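Local coordinates for protein ALDH21) (Physcomitrella patens subsp. patens, PDB 5MZ5) that acts as an NADP(+)-dependent succinic semialdehyde dehydrogenase of the aldehyde dehydrogenase family, at residues R114-E117 / I118-L122; R134-V137 / T138-D142. All blocks are in the same frame, centred on the assembly; numbering follows the deposited sequence.

Interaction 1. Residues R114-E117 / I118-L122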
loop_
_atom_site.group_PDB
_atom_site.type_symbol
_atom_site.label_atom_id
_atom_site.label_comp_id
_atom_site.label_asym_id
_atom_site.label_seq_id
_atom_site.Cartn_x
_atom_site.Cartn_y
_atom_site.Cartn_z
ATOM N N ARG A 114 -4.996 -3.445 -36.335
ATOM C CA ARG A 114 -6.326 -3.495 -36.936
ATOM C C ARG A 114 -7.192 -2.290 -36.504
ATOM O O ARG A 114 -8.406 -2.351 -36.634
ATOM C CB ARG A 114 -7.015 -4.825 -36.547
ATOM C CG ARG A 114 -6.332 -6.079 -37.111
ATOM C CD ARG A 114 -6.992 -7.352 -36.615
ATOM N NE ARG A 114 -8.312 -7.570 -37.204
ATOM C CZ ARG A 114 -9.101 -8.601 -36.927
ATOM N NH1 ARG A 114 -8.714 -9.531 -36.057
ATOM N NH2 ARG A 114 -10.291 -8.707 -37.504
ATOM N N PHE A 115 -6.559 -1.195 -36.016
ATOM C CA PHE A 115 -7.212 0.015 -35.488
ATOM C C PHE A 115 -8.426 0.530 -36.303
ATOM O O PHE A 115 -9.534 0.576 -35.766
ATOM C CB PHE A 115 -6.195 1.152 -35.273
ATOM C CG PHE A 115 -6.749 2.330 -34.499
ATOM C CD1 PHE A 115 -7.375 3.386 -35.158
ATOM C CD2 PHE A 115 -6.603 2.406 -33.120
ATOM C CE1 PHE A 115 -7.888 4.477 -34.440
ATOM C CE2 PHE A 115 -7.117 3.493 -32.405
ATOM C CZ PHE A 115 -7.752 4.523 -33.068
ATOM N N GLU A 116 -8.196 0.976 -37.557
ATOM C CA GLU A 116 -9.231 1.538 -38.421
ATOM C C GLU A 116 -10.337 0.555 -38.724
ATOM O O GLU A 116 -11.503 0.936 -38.663
ATOM C CB GLU A 116 -8.635 2.146 -39.706
ATOM C CG GLU A 116 -9.608 3.049 -40.469
ATOM C CD GLU A 116 -10.247 4.200 -39.701
ATOM O OE1 GLU A 116 -11.345 4.637 -40.110
ATOM O OE2 GLU A 116 -9.648 4.680 -38.711
ATOM N N GLU A 117 -9.978 -0.711 -39.008
ATOM C CA GLU A 117 -10.936 -1.786 -39.272
ATOM C C GLU A 117 -11.877 -1.990 -38.063
ATOM O O GLU A 117 -13.081 -2.106 -38.251
ATOM C CB GLU A 117 -10.179 -3.079 -39.593
ATOM C CG GLU A 117 -11.057 -4.303 -39.799
ATOM C CD GLU A 117 -10.400 -5.619 -39.448
ATOM O OE1 GLU A 117 -11.145 -6.604 -39.244
ATOM O OE2 GLU A 117 -9.150 -5.667 -39.365
ATOM N N ILE A 118 -11.319 -2.007 -36.832
ATOM C CA ILE A 118 -12.090 -2.157 -35.589
ATOM C C ILE A 118 -13.005 -0.940 -35.390
ATOM O O ILE A 118 -14.193 -1.120 -35.109
ATOM C CB ILE A 118 -11.183 -2.475 -34.375
ATOM C CG1 ILE A 118 -10.503 -3.852 -34.549
ATOM C CG2 ILE A 118 -11.983 -2.454 -33.067
ATOM C CD1 ILE A 118 -9.262 -4.046 -33.683
ATOM N N ALA A 119 -12.469 0.286 -35.604
ATOM C CA ALA A 119 -13.236 1.536 -35.510
ATOM C C ALA A 119 -14.424 1.549 -36.499
ATOM O O ALA A 119 -15.541 1.898 -36.100
ATOM C CB ALA A 119 -12.335 2.742 -35.738
ATOM N N GLN A 120 -14.185 1.131 -37.755
ATOM C CA GLN A 120 -15.219 1.065 -38.796
ATOM C C GLN A 120 -16.334 0.074 -38.429
ATOM O O GLN A 120 -17.501 0.401 -38.590
ATOM C CB GLN A 120 -14.617 0.733 -40.181
ATOM C CG GLN A 120 -13.807 1.887 -40.813
ATOM C CD GLN A 120 -14.640 3.085 -41.208
ATOM O OE1 GLN A 120 -15.799 2.965 -41.619
ATOM N NE2 GLN A 120 -14.058 4.273 -41.114
ATOM N N THR A 121 -15.960 -1.107 -37.891
ATOM C CA THR A 121 -16.875 -2.155 -37.428
ATOM C C THR A 121 -17.710 -1.640 -36.262
ATOM O O THR A 121 -18.902 -1.925 -36.207
ATOM C CB THR A 121 -16.083 -3.421 -37.048
ATOM O OG1 THR A 121 -15.354 -3.869 -38.189
ATOM C CG2 THR A 121 -16.978 -4.545 -36.551
ATOM N N LEU A 122 -17.073 -0.898 -35.329
ATOM C CA LEU A 122 -17.705 -0.283 -34.170
ATOM C C LEU A 122 -18.775 0.698 -34.578
ATOM O O LEU A 122 -19.889 0.606 -34.086
ATOM C CB LEU A 122 -16.666 0.443 -33.321
ATOM C CG LEU A 122 -16.225 -0.193 -32.041
ATOM C CD1 LEU A 122 -15.200 0.694 -31.359
ATOM C CD2 LEU A 122 -17.419 -0.414 -31.085
HETATM O O HOH W 1 -14.384 -6.938 -38.504
#

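Interaction 2. Residues R134-V137 / T138-D142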
loop_
_atom_site.group_PDB
_atom_site.type_symbol
_atom_site.label_atom_id
_atom_site.label_comp_id
_atom_site.label_asym_id
_atom_site.label_seq_id
_atom_site.Cartn_x
_atom_site.Cartn_y
_atom_site.Cartn_z
ATOM N N ARG A 134 -13.125 5.639 -32.933
ATOM C CA ARG A 134 -11.644 5.682 -32.869
ATOM C C ARG A 134 -11.192 5.939 -31.442
ATOM O O ARG A 134 -10.265 5.273 -30.981
ATOM C CB ARG A 134 -11.053 6.735 -33.828
ATOM C CG ARG A 134 -11.191 6.326 -35.293
ATOM C CD ARG A 134 -10.402 7.230 -36.215
ATOM N NE ARG A 134 -10.762 6.992 -37.613
ATOM C CZ ARG A 134 -11.339 7.891 -38.405
ATOM N NH1 ARG A 134 -11.592 9.116 -37.959
ATOM N NH2 ARG A 134 -11.659 7.576 -39.652
ATOM N N GLY A 135 -11.900 6.845 -30.743
ATOM C CA GLY A 135 -11.671 7.156 -29.330
ATOM C C GLY A 135 -11.882 5.923 -28.462
ATOM O O GLY A 135 -11.102 5.673 -27.539
ATOM N N GLU A 136 -12.899 5.101 -28.793
ATOM C CA GLU A 136 -13.198 3.852 -28.080
ATOM C C GLU A 136 -12.114 2.771 -28.288
ATOM O O GLU A 136 -11.844 2.011 -27.353
ATOM C CB GLU A 136 -14.598 3.324 -28.413
ATOM C CG GLU A 136 -14.932 2.043 -27.667
ATOM C CD GLU A 136 -16.335 1.481 -27.758
ATOM O OE1 GLU A 136 -16.555 0.383 -27.211
ATOM O OE2 GLU A 136 -17.205 2.109 -28.396
ATOM N N VAL A 137 -11.516 2.699 -29.507
ATOM C CA VAL A 137 -10.443 1.744 -29.808
ATOM C C VAL A 137 -9.156 2.146 -29.019
ATOM O O VAL A 137 -8.552 1.287 -28.388
ATOM C CB VAL A 137 -10.220 1.494 -31.332
ATOM C CG1 VAL A 137 -9.198 0.386 -31.567
ATOM C CG2 VAL A 137 -11.544 1.127 -32.024
ATOM N N THR A 138 -8.842 3.449 -28.947
ATOM C CA THR A 138 -7.711 3.997 -28.184
ATOM C C THR A 138 -7.878 3.677 -26.701
ATOM O O THR A 138 -6.912 3.305 -26.044
ATOM C CB THR A 138 -7.614 5.537 -28.397
ATOM O OG1 THR A 138 -7.496 5.817 -29.792
ATOM C CG2 THR A 138 -6.446 6.175 -27.637
ATOM N N ARG A 139 -9.086 3.863 -26.168
ATOM C CA ARG A 139 -9.356 3.598 -24.765
ATOM C C ARG A 139 -9.267 2.097 -24.463
ATOM O O ARG A 139 -8.823 1.739 -23.375
ATOM C CB ARG A 139 -10.714 4.175 -24.364
ATOM C CG ARG A 139 -10.686 5.695 -24.174
ATOM C CD ARG A 139 -12.033 6.207 -23.675
ATOM N NE ARG A 139 -12.346 5.636 -22.369
ATOM C CZ ARG A 139 -13.563 5.553 -21.849
ATOM N NH1 ARG A 139 -14.607 6.040 -22.505
ATOM N NH2 ARG A 139 -13.748 4.970 -20.671
ATOM N N THR A 140 -9.669 1.229 -25.436
ATOM C CA THR A 140 -9.580 -0.243 -25.337
ATOM C C THR A 140 -8.104 -0.652 -25.313
ATOM O O THR A 140 -7.741 -1.545 -24.551
ATOM C CB THR A 140 -10.375 -0.936 -26.451
ATOM O OG1 THR A 140 -11.738 -0.537 -26.341
ATOM C CG2 THR A 140 -10.267 -2.487 -26.398
ATOM N N ILE A 141 -7.268 0.013 -26.150
ATOM C CA ILE A 141 -5.809 -0.179 -26.188
ATOM C C ILE A 141 -5.227 0.184 -24.801
ATOM O O ILE A 141 -4.477 -0.619 -24.246
ATOM C CB ILE A 141 -5.114 0.519 -27.400
ATOM C CG1 ILE A 141 -5.472 -0.221 -28.720
ATOM C CG2 ILE A 141 -3.576 0.591 -27.231
ATOM C CD1 ILE A 141 -5.242 0.507 -30.013
ATOM N N ASP A 142 -5.671 1.316 -24.202
ATOM C CA ASP A 142 -5.220 1.738 -22.872
ATOM C C ASP A 142 -5.635 0.743 -21.783
ATOM O O ASP A 142 -4.861 0.504 -20.867
ATOM C CB ASP A 142 -5.762 3.137 -22.494
ATOM C CG ASP A 142 -5.222 4.330 -23.269
ATOM O OD1 ASP A 142 -4.205 4.165 -23.991
ATOM O OD2 ASP A 142 -5.816 5.432 -23.152
#

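Interaction 1. Residues R114-E117 / I118-L122
Ile118 folds back on Arg114 at the start of helix 115-126. Ile118 N donates to Arg114 O at 2.9 Å. CG1 lies beside its own backbone N (chi1 -65°), which sets it beside Arg114 O and brings Ile118 CD1 to 3.7 Å from Arg114 CB. This is the tight part of the contact, where Ile118 and Ala119 are buried. Arg114 is the N-cap residue and also comes directly after helix 97-113, at the joint between two helices. The other side is polar and more open. The Arg114 guanidinium grips Glu117 side-on. Arg114 NE reaches Glu117 OE2 at 3.0 Å, and Arg114 NH2 reaches Glu117 OE1 at 2.9 Å. Both bonds leave the guanidinium edge nearly in its plane and reach the syn sides of the oxygens, but the carboxylate is tilted, so the groups are not coplanar. The two-point grip should limit rotation of both. Arg114 NH2 also forms a salt bridge with Glu226. Thr121 OG1 donates to Glu117 O at 2.9 Å, and its backbone N-H reaches the same oxygen from the opposite face. A water links Thr121 OG1 to OE1 of the exposed Glu117, weakly at the glutamate. Gln120 NE2 donates to Glu116 OE1 at 2.9 Å, one turn back along the helix. The bond is almost straight, with the oxygen in the amide plane. The carboxylate and amide planes are turned 49° apart. The stronger partner of Glu116 is Arg134, paired with OE2, so each carboxylate oxygen has a mate. The backbone bonds run i to i+4 from Arg114 onward, while the Arg114-Glu117 pair spans three residues. Phe115 packs on helix 130-151, and Leu122 touches Glu136 there. Ile118 and Thr121 rest on helix 219-229, and Leu122 touches it at Ser220.

Interaction 2. Residues R134-V137 / T138-D142
Thr138 bonds back to Arg134 O twice. Thr138 N and Thr138 OG1 each lie 3.1 Å from Arg134 O. OG1 sits beside its own backbone N (chi1 -57°), which directs it to the preceding turn, where it lies above the carbonyl plane. Thr140 also bonds twice, to Glu136 O. Thr140 OG1 donates to Glu136 O at 2.7 Å and Thr140 N at 3.0 Å, from opposite faces of the carbonyl. Two acceptors are thus each shared by a backbone donor and a hydroxyl of the same threonine. A valine in place of Thr138 would probably leave Arg134 O with the backbone N-H of this residue but without the second, hydroxyl donor. Such threonine bonds to the i-4 carbonyl are a familiar helix feature, and here they lie on helix 130-151, which carries Arg139, a residue that binds succinate in another structure of this protein. Arg139 N bonds to Gly135 O at 3.0 Å, and Arg139 CG lies beyond the same oxygen, 3.4 Å from Gly135 O. The guanidinium then leads away: NE pairs with Asp477, and NH1 meets a glycerol, probably from the crystallisation liquor. Glu136 is buried, but its carboxylate is satisfied by Lys128 at OE2 and by the backbone N-H groups of Leu192 and Asn193 at OE1. Arg134 pairs with Glu116 and, through NH1, with Glu355. Ile141 N bonds to Val137 O, while Ile141 CD1 lies 4.3 Å from Val137 CG1.

Overall arrangement
Interactions 1 and 2 each lie within a single helix, on helices 115-126 and 130-151, which follow each other in the chain. Their centres are 10 Å apart, and the two touch. Phe115 of 114-122 packs its ring against Val137 and Thr138, and the salt bridge between Glu116 and Arg134 joins the two helices. Interaction 1 lies farther from the chain centre. Its polar side reaches solvent, with a charged pair and a water. Interaction 2 is more buried. It relies on threonine hydroxyls bonded to backbone carbonyls, and its charged groups pair with residues outside it. It also reaches the succinate site and the second subunit, whereas no other chain touches interaction 1.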